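Side-chain contacts in putative phytoene/squalene synthase YisP (Bacillus subtilis subsp. subtilis, PDB 3WE9), which releases diphosphate from farnesyl diphosphate to give farnesol and takes part in biofilm formation: residues A[12-17]-A[84-89]; A[16-21]-A[47-52]; A[123-128]-A[158-163]; A[162-167]-A[174-179]. All coordinates share one frame; numbering follows the deposited sequence.

All four contacts join helices, or a helix and a loop, of one largely helical chain. Contacts 1 and 2 both use helix 6-25, which packs on helix 84-94 in the first and on helix 38-54 in the second. They touch through Phe87 and Phe50. Contacts 3 and 4 share helix 145-165 and meet at Tyr124, which packs on Phe164 and Arg176. Contacts 1 and 3 are buried, contact 2 partly so, and contact 4 lies at the surface. Alanines and a tyrosine carry contact 1, and a serine hydroxyl fills the middle of contact 2. Contact 3, nearest the centre of the chain, adds a hydrogen bond between side chains. Contact 4 sets an arginine methylene over a phenylalanine ring.

Contact 1 (A[12-17]-A[84-89]); sequences KEAYQQ and WKAFDH
Ala14 and Tyr15 of helix 6-25 meet Ala86 and His89 of helix 84-94, within the all-helical fold of the squalene/phytoene synthase family. The two segments cross at close to a right angle (98° between their directions), and their axes come within 7.8 Å. Small residues at the crossing suit this short distance. The apolar part is two methyls: Ala14 CB and Ala86 CB are 3.6 Å apart. A CH-pi contact lies beside it. Ala86 CB sits over one face of the Tyr15 ring, 3.8 Å from the ring centroid and 16° off its normal. The rings of Tyr15 and His89 also lie near each other, their planes almost at right angles, but the fine placing of the imidazole beside the tyrosine hydroxyl is doubtful in the model. Tyr15 also packs on Gln42 and Ala46 of helix 38-54, so its side chain touches two other helices. An alanine at Tyr15 would probably strip Ala86 CB of the ring it lies on and open a gap between the three helices. The hydroxyl oxygen OH of Tyr15 lies 3.4 Å from the carbonyl O of Ala86.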
loop_
_atom_site.group_PDB
_atom_site.type_symbol
_atom_site.label_atom_id
_atom_site.label_comp_id
_atom_site.label_asym_id
_atom_site.label_seq_id
_atom_site.Cartn_x
_atom_site.Cartn_y
_atom_site.Cartn_z
ATOM N N LYS A 12 -24.427 3.961 -4.672
ATOM C CA LYS A 12 -23.790 3.501 -5.907
ATOM C C LYS A 12 -22.974 4.625 -6.536
ATOM O O LYS A 12 -21.909 4.392 -7.109
ATOM C CB LYS A 12 -24.846 3.011 -6.902
ATOM C CG LYS A 12 -25.509 1.688 -6.524
ATOM C CD LYS A 12 -24.564 0.498 -6.722
ATOM C CE LYS A 12 -25.266 -0.829 -6.423
ATOM N NZ LYS A 12 -26.511 -1.003 -7.230
ATOM N N GLU A 13 -23.487 5.846 -6.440
ATOM C CA GLU A 13 -22.782 6.998 -6.982
ATOM C C GLU A 13 -21.486 7.189 -6.208
ATOM O O GLU A 13 -20.421 7.363 -6.801
ATOM C CB GLU A 13 -23.635 8.261 -6.858
ATOM C CG GLU A 13 -24.642 8.440 -7.974
ATOM C CD GLU A 13 -25.442 9.720 -7.831
ATOM O OE1 GLU A 13 -24.825 10.789 -7.626
ATOM O OE2 GLU A 13 -26.688 9.654 -7.927
ATOM N N ALA A 14 -21.592 7.153 -4.882
ATOM C CA ALA A 14 -20.440 7.315 -4.006
ATOM C C ALA A 14 -19.382 6.248 -4.260
ATOM O O ALA A 14 -18.187 6.534 -4.206
ATOM C CB ALA A 14 -20.882 7.279 -2.548
ATOM N N TYR A 15 -19.813 5.016 -4.524
ATOM C CA TYR A 15 -18.868 3.932 -4.796
ATOM C C TYR A 15 -18.081 4.208 -6.080
ATOM O O TYR A 15 -16.855 4.085 -6.108
ATOM C CB TYR A 15 -19.599 2.592 -4.937
ATOM C CG TYR A 15 -19.716 1.773 -3.662
ATOM C CD1 TYR A 15 -18.589 1.466 -2.894
ATOM C CD2 TYR A 15 -20.944 1.233 -3.268
ATOM C CE1 TYR A 15 -18.680 0.631 -1.767
ATOM C CE2 TYR A 15 -21.048 0.402 -2.149
ATOM C CZ TYR A 15 -19.911 0.101 -1.405
ATOM O OH TYR A 15 -20.002 -0.738 -0.312
ATOM N N GLN A 16 -18.793 4.567 -7.144
ATOM C CA GLN A 16 -18.147 4.861 -8.417
ATOM C C GLN A 16 -17.100 5.946 -8.253
ATOM O O GLN A 16 -16.026 5.885 -8.851
ATOM C CB GLN A 16 -19.178 5.294 -9.459
ATOM C CG GLN A 16 -19.974 4.138 -10.010
ATOM C CD GLN A 16 -19.082 2.966 -10.378
ATOM O OE1 GLN A 16 -18.131 3.112 -11.147
ATOM N NE2 GLN A 16 -19.384 1.797 -9.825
ATOM N N GLN A 17 -17.411 6.938 -7.433
ATOM C CA GLN A 17 -16.474 8.018 -7.199
ATOM C C GLN A 17 -15.290 7.488 -6.396
ATOM O O GLN A 17 -14.161 7.949 -6.564
ATOM C CB GLN A 17 -17.181 9.164 -6.478
ATOM C CG GLN A 17 -18.352 9.693 -7.293
ATOM C CD GLN A 17 -19.028 10.893 -6.669
ATOM O OE1 GLN A 17 -20.001 11.421 -7.216
ATOM N NE2 GLN A 17 -18.521 11.336 -5.524
ATOM N N TRP A 84 -18.984 8.909 2.611
ATOM C CA TRP A 84 -19.269 8.067 3.765
ATOM C C TRP A 84 -20.416 7.101 3.528
ATOM O O TRP A 84 -20.478 6.039 4.150
ATOM C CB TRP A 84 -19.590 8.928 4.984
ATOM C CG TRP A 84 -18.431 9.729 5.481
ATOM C CD1 TRP A 84 -17.183 9.262 5.790
ATOM C CD2 TRP A 84 -18.420 11.130 5.780
ATOM N NE1 TRP A 84 -16.398 10.285 6.264
ATOM C CE2 TRP A 84 -17.132 11.443 6.270
ATOM C CE3 TRP A 84 -19.375 12.153 5.683
ATOM C CZ2 TRP A 84 -16.773 12.738 6.666
ATOM C CZ3 TRP A 84 -19.017 13.443 6.077
ATOM C CH2 TRP A 84 -17.725 13.721 6.563
ATOM N N LYS A 85 -21.329 7.470 2.636
ATOM C CA LYS A 85 -22.474 6.620 2.331
ATOM C C LYS A 85 -21.989 5.257 1.844
ATOM O O LYS A 85 -22.462 4.220 2.303
ATOM C CB LYS A 85 -23.346 7.275 1.256
ATOM C CG LYS A 85 -23.711 8.718 1.553
ATOM C CD LYS A 85 -24.451 9.361 0.390
ATOM C CE LYS A 85 -24.486 10.876 0.538
ATOM N NZ LYS A 85 -25.188 11.547 -0.591
ATOM N N ALA A 86 -21.041 5.271 0.911
ATOM C CA ALA A 86 -20.488 4.041 0.361
ATOM C C ALA A 86 -19.650 3.322 1.410
ATOM O O ALA A 86 -19.626 2.092 1.464
ATOM C CB ALA A 86 -19.637 4.352 -0.861
ATOM N N PHE A 87 -18.967 4.094 2.250
ATOM C CA PHE A 87 -18.135 3.508 3.291
ATOM C C PHE A 87 -18.972 2.795 4.349
ATOM O O PHE A 87 -18.603 1.712 4.808
ATOM C CB PHE A 87 -17.263 4.582 3.947
ATOM C CG PHE A 87 -16.289 4.034 4.940
ATOM C CD1 PHE A 87 -16.644 3.892 6.278
ATOM C CD2 PHE A 87 -15.023 3.618 4.531
ATOM C CE1 PHE A 87 -15.756 3.345 7.195
ATOM C CE2 PHE A 87 -14.127 3.070 5.440
ATOM C CZ PHE A 87 -14.496 2.934 6.779
ATOM N N ASP A 88 -20.092 3.398 4.740
ATOM C CA ASP A 88 -20.959 2.769 5.730
ATOM C C ASP A 88 -21.553 1.500 5.136
ATOM O O ASP A 88 -21.722 0.500 5.828
ATOM C CB ASP A 88 -22.098 3.697 6.150
ATOM C CG ASP A 88 -23.107 2.998 7.054
ATOM O OD1 ASP A 88 -22.721 2.557 8.160
ATOM O OD2 ASP A 88 -24.287 2.882 6.656
ATOM N N HIS A 89 -21.877 1.546 3.847
ATOM C CA HIS A 89 -22.441 0.382 3.182
ATOM C C HIS A 89 -21.438 -0.767 3.229
ATOM O O HIS A 89 -21.784 -1.896 3.584
ATOM C CB HIS A 89 -22.779 0.692 1.723
ATOM C CG HIS A 89 -23.278 -0.498 0.964
ATOM N ND1 HIS A 89 -24.593 -0.913 1.006
ATOM C CD2 HIS A 89 -22.628 -1.391 0.182
ATOM C CE1 HIS A 89 -24.730 -2.010 0.284
ATOM N NE2 HIS A 89 -23.552 -2.322 -0.228
#

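Contact 2 (A[16-21]-A[47-52]); sequences QQCGQI and VLSFCH
Ser49 OG stands beside its own backbone N (chi1 -73°) and points at Cys18 on the facing helix. The first torsions of Ile21 and His52 do similar work one turn further on. Ile21 CG2 is anti to the backbone N, and so is His52 CG (chi1 177°), and the two side chains cross at a slant. The segments, on helices 6-25 and 38-54 of the all-helical squalene/phytoene synthase fold, cross at 59° with their axes 8.9 Å apart. Cys18 and Ser49 form the closest pair of the two backbones, at 5.5 Å between CA atoms. Here Ser49 OG presses on Cys18 CB at 3.2 Å, with Cys18 SG 3.9 Å from Ser49 CB. Ile21 CB borders the same hydroxyl. Beyond it, Ile21 CG2 touches His52 CD2 at 3.9 Å. The His52 ring also stacks on Tyr25 of helix 6-25. Leu83 packs on Cys18 and Ile21. The Ser49 hydroxyl is hydrogen-bonded to Trp45 O, one turn back on its own helix. Cys18 O is 2.9 Å from Ser49 OG, but the angle is too poor for a bond. The buried hydroxyl thus spends its hydrogen bond within its helix, and towards helix 6-25 it serves as a compact packing group.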
loop_
_atom_site.group_PDB
_atom_site.type_symbol
_atom_site.label_atom_id
_atom_site.label_comp_id
_atom_site.label_asym_id
_atom_site.label_seq_id
_atom_site.Cartn_x
_atom_site.Cartn_y
_atom_site.Cartn_z
ATOM N N GLN A 16 -18.793 4.567 -7.144
ATOM C CA GLN A 16 -18.147 4.861 -8.417
ATOM C C GLN A 16 -17.100 5.946 -8.253
ATOM O O GLN A 16 -16.026 5.885 -8.851
ATOM C CB GLN A 16 -19.178 5.294 -9.459
ATOM C CG GLN A 16 -19.974 4.138 -10.010
ATOM C CD GLN A 16 -19.082 2.966 -10.378
ATOM O OE1 GLN A 16 -18.131 3.112 -11.147
ATOM N NE2 GLN A 16 -19.384 1.797 -9.825
ATOM N N GLN A 17 -17.411 6.938 -7.433
ATOM C CA GLN A 17 -16.474 8.018 -7.199
ATOM C C GLN A 17 -15.290 7.488 -6.396
ATOM O O GLN A 17 -14.161 7.949 -6.564
ATOM C CB GLN A 17 -17.181 9.164 -6.478
ATOM C CG GLN A 17 -18.352 9.693 -7.293
ATOM C CD GLN A 17 -19.028 10.893 -6.669
ATOM O OE1 GLN A 17 -20.001 11.421 -7.216
ATOM N NE2 GLN A 17 -18.521 11.336 -5.524
ATOM N N CYS A 18 -15.542 6.512 -5.529
ATOM C CA CYS A 18 -14.456 5.920 -4.754
ATOM C C CYS A 18 -13.517 5.227 -5.737
ATOM O O CYS A 18 -12.301 5.249 -5.565
ATOM C CB CYS A 18 -14.993 4.902 -3.739
ATOM S SG CYS A 18 -15.754 5.622 -2.258
ATOM N N GLY A 19 -14.097 4.630 -6.778
ATOM C CA GLY A 19 -13.312 3.938 -7.789
ATOM C C GLY A 19 -12.496 4.877 -8.664
ATOM O O GLY A 19 -11.385 4.539 -9.083
ATOM N N GLN A 20 -13.051 6.054 -8.944
ATOM C CA GLN A 20 -12.375 7.062 -9.759
ATOM C C GLN A 20 -11.122 7.510 -9.011
ATOM O O GLN A 20 -10.044 7.639 -9.589
ATOM C CB GLN A 20 -13.293 8.270 -9.968
ATOM C CG GLN A 20 -14.705 7.932 -10.420
ATOM C CD GLN A 20 -14.840 7.802 -11.926
ATOM O OE1 GLN A 20 -14.137 7.014 -12.561
ATOM N NE2 GLN A 20 -15.754 8.577 -12.505
ATOM N N ILE A 21 -11.289 7.745 -7.713
ATOM C CA ILE A 21 -10.207 8.171 -6.831
ATOM C C ILE A 21 -9.062 7.165 -6.802
ATOM O O ILE A 21 -7.923 7.494 -7.141
ATOM C CB ILE A 21 -10.721 8.359 -5.380
ATOM C CG1 ILE A 21 -11.618 9.597 -5.300
ATOM C CG2 ILE A 21 -9.553 8.464 -4.412
ATOM C CD1 ILE A 21 -12.177 9.864 -3.913
ATOM N N VAL A 47 -12.704 1.503 1.035
ATOM C CA VAL A 47 -11.667 1.421 2.058
ATOM C C VAL A 47 -10.418 2.212 1.675
ATOM O O VAL A 47 -9.911 3.003 2.472
ATOM C CB VAL A 47 -11.273 -0.048 2.339
ATOM C CG1 VAL A 47 -10.028 -0.101 3.225
ATOM C CG2 VAL A 47 -12.435 -0.770 3.016
ATOM N N LEU A 48 -9.925 2.008 0.458
ATOM C CA LEU A 48 -8.731 2.723 0.018
ATOM C C LEU A 48 -8.991 4.211 -0.230
ATOM O O LEU A 48 -8.091 5.034 -0.065
ATOM C CB LEU A 48 -8.143 2.068 -1.235
ATOM C CG LEU A 48 -7.612 0.641 -1.040
ATOM C CD1 LEU A 48 -6.831 0.222 -2.277
ATOM C CD2 LEU A 48 -6.718 0.579 0.190
ATOM N N SER A 49 -10.210 4.556 -0.633
ATOM C CA SER A 49 -10.554 5.960 -0.847
ATOM C C SER A 49 -10.456 6.643 0.514
ATOM O O SER A 49 -9.938 7.759 0.628
ATOM C CB SER A 49 -11.976 6.100 -1.400
ATOM O OG SER A 49 -12.040 5.695 -2.756
ATOM N N PHE A 50 -10.962 5.957 1.538
ATOM C CA PHE A 50 -10.917 6.453 2.906
ATOM C C PHE A 50 -9.463 6.723 3.281
ATOM O O PHE A 50 -9.134 7.781 3.816
ATOM C CB PHE A 50 -11.501 5.417 3.872
ATOM C CG PHE A 50 -11.149 5.668 5.311
ATOM C CD1 PHE A 50 -11.839 6.619 6.058
ATOM C CD2 PHE A 50 -10.099 4.975 5.911
ATOM C CE1 PHE A 50 -11.487 6.877 7.381
ATOM C CE2 PHE A 50 -9.737 5.224 7.230
ATOM C CZ PHE A 50 -10.433 6.180 7.968
ATOM N N CYS A 51 -8.599 5.752 3.001
ATOM C CA CYS A 51 -7.178 5.880 3.298
ATOM C C CYS A 51 -6.573 7.098 2.601
ATOM O O CYS A 51 -5.902 7.914 3.238
ATOM C CB CYS A 51 -6.434 4.607 2.879
ATOM S SG CYS A 51 -6.785 3.164 3.931
ATOM N N HIS A 52 -6.813 7.220 1.298
ATOM C CA HIS A 52 -6.293 8.347 0.532
ATOM C C HIS A 52 -6.784 9.662 1.127
ATOM O O HIS A 52 -5.991 10.572 1.384
ATOM C CB HIS A 52 -6.738 8.262 -0.930
ATOM C CG HIS A 52 -6.295 9.428 -1.762
ATOM N ND1 HIS A 52 -4.973 9.653 -2.083
ATOM C CD2 HIS A 52 -6.996 10.443 -2.321
ATOM C CE1 HIS A 52 -4.879 10.756 -2.804
ATOM N NE2 HIS A 52 -6.092 11.255 -2.963
#

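Contact 3 (A[123-128]-A[158-163]); sequences MYAYRT and AIQLVR
The flat amide of Gln160 holds Thr128 OG1 almost in its plane, only 7° out of it. Gln160 NE2 donates to Thr128 OG1 at 3.0 Å, and the N-H...O angle of 166° is nearly straight. Gln160 is bent at chi2 (65°), which brings NE2 to Thr128. The threonine hydroxyl in turn donates to Tyr124 O, one turn earlier, with OG1 and O 2.8 Å apart. OG1 therefore has both a donor and an acceptor as partners, and its rotation is fixed where the helix widens into a pi-type turn. A valine in place of Thr128 would probably leave Gln160 NE2 without this acceptor and its amide freer to turn. Beside the polar pair, Ala125 CB touches Leu161 CD2 at 3.8 Å, and Ala125 CA lies against Gln160 CG. Leu161 goes on to Ala212 and Tyr215 of helix 199-221. A bound triethylene glycol, probably from the crystallisation liquor, lies about 4 Å from the Gln160 side chain and may mark a pocket. The contact is helix-to-helix packing of the all-helical isoprenoid synthase fold.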
loop_
_atom_site.group_PDB
_atom_site.type_symbol
_atom_site.label_atom_id
_atom_site.label_comp_id
_atom_site.label_asym_id
_atom_site.label_seq_id
_atom_site.Cartn_x
_atom_site.Cartn_y
_atom_site.Cartn_z
ATOM N N MET A 123 7.362 0.393 12.054
ATOM C CA MET A 123 6.200 0.642 12.895
ATOM C C MET A 123 5.254 1.569 12.151
ATOM O O MET A 123 4.030 1.429 12.225
ATOM C CB MET A 123 6.644 1.274 14.221
ATOM C CG MET A 123 5.502 1.717 15.131
ATOM S SD MET A 123 4.288 0.431 15.491
ATOM C CE MET A 123 5.301 -0.821 16.182
ATOM N N TYR A 124 5.823 2.515 11.417
ATOM C CA TYR A 124 5.005 3.442 10.658
ATOM C C TYR A 124 4.285 2.754 9.497
ATOM O O TYR A 124 3.115 3.028 9.234
ATOM C CB TYR A 124 5.845 4.583 10.110
ATOM C CG TYR A 124 4.994 5.599 9.411
ATOM C CD1 TYR A 124 3.984 6.269 10.103
ATOM C CD2 TYR A 124 5.160 5.869 8.058
ATOM C CE1 TYR A 124 3.159 7.182 9.465
ATOM C CE2 TYR A 124 4.337 6.785 7.409
ATOM C CZ TYR A 124 3.343 7.436 8.119
ATOM O OH TYR A 124 2.537 8.355 7.493
ATOM N N ALA A 125 4.995 1.882 8.788
ATOM C CA ALA A 125 4.398 1.160 7.667
ATOM C C ALA A 125 3.314 0.239 8.221
ATOM O O ALA A 125 2.301 -0.017 7.576
ATOM C CB ALA A 125 5.465 0.344 6.947
ATOM N N TYR A 126 3.547 -0.255 9.431
ATOM C CA TYR A 126 2.607 -1.148 10.098
ATOM C C TYR A 126 1.299 -0.438 10.432
ATOM O O TYR A 126 0.215 -0.960 10.159
ATOM C CB TYR A 126 3.243 -1.706 11.378
ATOM C CG TYR A 126 2.290 -2.474 12.272
ATOM C CD1 TYR A 126 1.599 -3.589 11.796
ATOM C CD2 TYR A 126 2.076 -2.082 13.592
ATOM C CE1 TYR A 126 0.716 -4.296 12.614
ATOM C CE2 TYR A 126 1.195 -2.781 14.422
ATOM C CZ TYR A 126 0.521 -3.886 13.925
ATOM O OH TYR A 126 -0.339 -4.587 14.738
ATOM N N ARG A 127 1.406 0.762 10.992
ATOM C CA ARG A 127 0.232 1.534 11.393
ATOM C C ARG A 127 -0.573 2.099 10.232
ATOM O O ARG A 127 -1.724 2.492 10.409
ATOM C CB ARG A 127 0.645 2.686 12.315
ATOM C CG ARG A 127 1.451 2.269 13.531
ATOM C CD ARG A 127 1.777 3.488 14.399
ATOM N NE ARG A 127 2.447 4.541 13.635
ATOM C CZ ARG A 127 3.729 4.878 13.773
ATOM N NH1 ARG A 127 4.495 4.248 14.650
ATOM N NH2 ARG A 127 4.246 5.850 13.037
ATOM N N THR A 128 0.032 2.160 9.047
ATOM C CA THR A 128 -0.667 2.687 7.883
ATOM C C THR A 128 -0.980 1.569 6.882
ATOM O O THR A 128 -2.132 1.134 6.774
ATOM C CB THR A 128 0.148 3.827 7.209
ATOM O OG1 THR A 128 1.494 3.391 6.961
ATOM C CG2 THR A 128 0.183 5.061 8.119
ATOM N N ALA A 158 4.205 -4.142 3.486
ATOM C CA ALA A 158 5.183 -4.190 2.399
ATOM C C ALA A 158 4.879 -3.157 1.307
ATOM O O ALA A 158 5.781 -2.490 0.791
ATOM C CB ALA A 158 5.210 -5.591 1.793
ATOM N N ILE A 159 3.605 -3.029 0.952
ATOM C CA ILE A 159 3.207 -2.073 -0.079
ATOM C C ILE A 159 3.551 -0.641 0.337
ATOM O O ILE A 159 3.981 0.179 -0.484
ATOM C CB ILE A 159 1.697 -2.205 -0.376
ATOM C CG1 ILE A 159 1.440 -3.524 -1.123
ATOM C CG2 ILE A 159 1.205 -1.008 -1.174
ATOM C CD1 ILE A 159 -0.045 -3.883 -1.280
ATOM N N GLN A 160 3.373 -0.337 1.618
ATOM C CA GLN A 160 3.703 0.997 2.105
ATOM C C GLN A 160 5.222 1.199 2.012
ATOM O O GLN A 160 5.702 2.269 1.627
ATOM C CB GLN A 160 3.223 1.166 3.549
ATOM C CG GLN A 160 3.342 2.586 4.068
ATOM C CD GLN A 160 2.445 3.562 3.320
ATOM O OE1 GLN A 160 2.524 3.686 2.100
ATOM N NE2 GLN A 160 1.590 4.262 4.055
ATOM N N LEU A 161 5.984 0.168 2.356
ATOM C CA LEU A 161 7.438 0.262 2.270
ATOM C C LEU A 161 7.853 0.476 0.823
ATOM O O LEU A 161 8.767 1.251 0.537
ATOM C CB LEU A 161 8.108 -1.003 2.809
ATOM C CG LEU A 161 8.079 -1.205 4.330
ATOM C CD1 LEU A 161 8.770 -2.525 4.682
ATOM C CD2 LEU A 161 8.768 -0.036 5.022
ATOM N N VAL A 162 7.184 -0.204 -0.100
ATOM C CA VAL A 162 7.529 -0.036 -1.510
ATOM C C VAL A 162 7.235 1.392 -1.961
ATOM O O VAL A 162 8.036 2.016 -2.660
ATOM C CB VAL A 162 6.765 -1.035 -2.395
ATOM C CG1 VAL A 162 7.016 -0.725 -3.875
ATOM C CG2 VAL A 162 7.242 -2.446 -2.082
ATOM N N ARG A 163 6.084 1.914 -1.559
ATOM C CA ARG A 163 5.733 3.277 -1.918
ATOM C C ARG A 163 6.781 4.239 -1.369
ATOM O O ARG A 163 7.216 5.160 -2.061
ATOM C CB ARG A 163 4.350 3.630 -1.364
ATOM C CG ARG A 163 3.210 2.969 -2.117
ATOM C CD ARG A 163 1.890 3.180 -1.405
ATOM N NE ARG A 163 0.758 2.771 -2.229
ATOM C CZ ARG A 163 0.280 3.478 -3.250
ATOM N NH1 ARG A 163 0.835 4.638 -3.574
ATOM N NH2 ARG A 163 -0.754 3.025 -3.945
#

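Contact 4 (A[162-167]-A[174-179]); sequences VRFLSD and KNRIPR
Arg176 lays its CD methylene over the centre of one face of the Phe164 ring. This CH-pi contact measures 4.0 Å from Arg176 CD to the ring centroid, 12° off the normal. Phe164 CE2 and CZ are the ring atoms nearest to that carbon. The arginine chain is extended from CG to NE (chi2 -170°), so its guanidinium runs on past the ring, with the two planes 19° apart. Leu121 of helix 118-140 touches both side chains, and Tyr124 packs beside the arginine. Phe164 stands near the C-terminal end of helix 145-165. Asp167 follows shortly after and opens the sequence DLGTD, a DXXXD motif; in relatives of this family such aspartates bind magnesium ions that hold the substrate diphosphate. Here Asp167 OD1 accepts from Gly169 N. Before that point, Ser166 OG bonds back to Val162 O at 2.7 Å, with the donor well above the carbonyl plane. Across the contact, Arg176 sits in a type I beta turn from Lys174 to Ile177, closed by Ile177 N to Lys174 O at 3.2 Å. Arg179 NH1 braces this turn, donating to Ile177 O at 2.8 Å, on a lone pair, and to Lys174 O at 3.0 Å. Lys174 O takes Arg179 NH1 and Ile177 N from opposite faces of its plane. Arg179 NE forms a salt bridge with Glu189, and Pro178 is the N-cap of helix 179-185.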
loop_
_atom_site.group_PDB
_atom_site.type_symbol
_atom_site.label_atom_id
_atom_site.label_comp_id
_atom_site.label_asym_id
_atom_site.label_seq_id
_atom_site.Cartn_x
_atom_site.Cartn_y
_atom_site.Cartn_z
ATOM N N VAL A 162 7.184 -0.204 -0.100
ATOM C CA VAL A 162 7.529 -0.036 -1.510
ATOM C C VAL A 162 7.235 1.392 -1.961
ATOM O O VAL A 162 8.036 2.016 -2.660
ATOM C CB VAL A 162 6.765 -1.035 -2.395
ATOM C CG1 VAL A 162 7.016 -0.725 -3.875
ATOM C CG2 VAL A 162 7.242 -2.446 -2.082
ATOM N N ARG A 163 6.084 1.914 -1.559
ATOM C CA ARG A 163 5.733 3.277 -1.918
ATOM C C ARG A 163 6.781 4.239 -1.369
ATOM O O ARG A 163 7.216 5.160 -2.061
ATOM C CB ARG A 163 4.350 3.630 -1.364
ATOM C CG ARG A 163 3.210 2.969 -2.117
ATOM C CD ARG A 163 1.890 3.180 -1.405
ATOM N NE ARG A 163 0.758 2.771 -2.229
ATOM C CZ ARG A 163 0.280 3.478 -3.250
ATOM N NH1 ARG A 163 0.835 4.638 -3.574
ATOM N NH2 ARG A 163 -0.754 3.025 -3.945
ATOM N N PHE A 164 7.190 4.016 -0.122
ATOM C CA PHE A 164 8.194 4.867 0.506
ATOM C C PHE A 164 9.494 4.858 -0.291
ATOM O O PHE A 164 10.101 5.903 -0.503
ATOM C CB PHE A 164 8.493 4.403 1.939
ATOM C CG PHE A 164 7.366 4.637 2.912
ATOM C CD1 PHE A 164 6.214 5.327 2.527
ATOM C CD2 PHE A 164 7.469 4.182 4.227
ATOM C CE1 PHE A 164 5.184 5.564 3.436
ATOM C CE2 PHE A 164 6.442 4.412 5.150
ATOM C CZ PHE A 164 5.297 5.105 4.753
ATOM N N LEU A 165 9.914 3.668 -0.718
ATOM C CA LEU A 165 11.148 3.494 -1.484
ATOM C C LEU A 165 11.090 3.980 -2.937
ATOM O O LEU A 165 12.124 4.077 -3.603
ATOM C CB LEU A 165 11.541 2.010 -1.484
ATOM C CG LEU A 165 11.984 1.402 -0.143
ATOM C CD1 LEU A 165 12.096 -0.116 -0.265
ATOM C CD2 LEU A 165 13.319 1.997 0.270
ATOM N N SER A 166 9.887 4.275 -3.419
ATOM C CA SER A 166 9.675 4.711 -4.803
ATOM C C SER A 166 9.779 6.215 -5.057
ATOM O O SER A 166 9.769 6.652 -6.211
ATOM C CB SER A 166 8.288 4.254 -5.279
ATOM O OG SER A 166 8.139 2.848 -5.207
ATOM N N ASP A 167 9.880 7.013 -4.002
ATOM C CA ASP A 167 9.908 8.458 -4.189
ATOM C C ASP A 167 10.440 9.161 -2.949
ATOM O O ASP A 167 9.795 9.159 -1.899
ATOM C CB ASP A 167 8.480 8.922 -4.502
ATOM C CG ASP A 167 8.368 10.415 -4.762
ATOM O OD1 ASP A 167 9.396 11.108 -4.912
ATOM O OD2 ASP A 167 7.216 10.891 -4.831
ATOM N N LYS A 174 12.180 12.074 2.666
ATOM C CA LYS A 174 13.568 11.861 3.066
ATOM C C LYS A 174 13.661 11.611 4.572
ATOM O O LYS A 174 14.534 10.878 5.034
ATOM C CB LYS A 174 14.430 13.076 2.698
ATOM C CG LYS A 174 14.632 13.288 1.198
ATOM C CD LYS A 174 15.586 14.455 0.960
ATOM C CE LYS A 174 15.983 14.592 -0.501
ATOM N NZ LYS A 174 14.823 14.926 -1.367
ATOM N N ASN A 175 12.749 12.218 5.328
ATOM C CA ASN A 175 12.724 12.063 6.784
ATOM C C ASN A 175 12.448 10.638 7.248
ATOM O O ASN A 175 12.793 10.268 8.372
ATOM C CB ASN A 175 11.667 12.984 7.400
ATOM C CG ASN A 175 12.181 14.386 7.643
ATOM O OD1 ASN A 175 11.417 15.286 7.987
ATOM N ND2 ASN A 175 13.482 14.580 7.475
ATOM N N ARG A 176 11.821 9.837 6.392
ATOM C CA ARG A 176 11.512 8.465 6.775
ATOM C C ARG A 176 12.689 7.501 6.644
ATOM O O ARG A 176 12.611 6.366 7.116
ATOM C CB ARG A 176 10.290 7.961 5.993
ATOM C CG ARG A 176 9.029 8.797 6.271
ATOM C CD ARG A 176 7.765 8.162 5.692
ATOM N NE ARG A 176 6.610 9.067 5.728
ATOM C CZ ARG A 176 6.021 9.514 6.837
ATOM N NH1 ARG A 176 6.460 9.148 8.031
ATOM N NH2 ARG A 176 4.986 10.339 6.752
ATOM N N ILE A 177 13.777 7.943 6.013
ATOM C CA ILE A 177 14.966 7.098 5.882
ATOM C C ILE A 177 15.615 7.005 7.273
ATOM O O ILE A 177 15.989 8.023 7.861
ATOM C CB ILE A 177 15.990 7.699 4.901
ATOM C CG1 ILE A 177 15.342 7.873 3.523
ATOM C CG2 ILE A 177 17.219 6.794 4.812
ATOM C CD1 ILE A 177 16.146 8.733 2.579
ATOM N N PRO A 178 15.751 5.782 7.811
ATOM C CA PRO A 178 16.343 5.554 9.133
ATOM C C PRO A 178 17.796 6.003 9.241
ATOM O O PRO A 178 18.673 5.485 8.551
ATOM C CB PRO A 178 16.187 4.048 9.324
ATOM C CG PRO A 178 15.004 3.711 8.484
ATOM C CD PRO A 178 15.263 4.515 7.243
ATOM N N ARG A 179 18.045 6.968 10.121
ATOM C CA ARG A 179 19.392 7.486 10.311
ATOM C C ARG A 179 20.382 6.421 10.773
ATOM O O ARG A 179 21.576 6.502 10.465
ATOM C CB ARG A 179 19.367 8.671 11.286
ATOM C CG ARG A 179 19.234 10.037 10.600
ATOM C CD ARG A 179 18.111 10.075 9.556
ATOM N NE ARG A 179 18.040 11.379 8.902
ATOM C CZ ARG A 179 17.159 11.709 7.962
ATOM N NH1 ARG A 179 16.249 10.828 7.540
ATOM N NH2 ARG A 179 17.182 12.933 7.446
#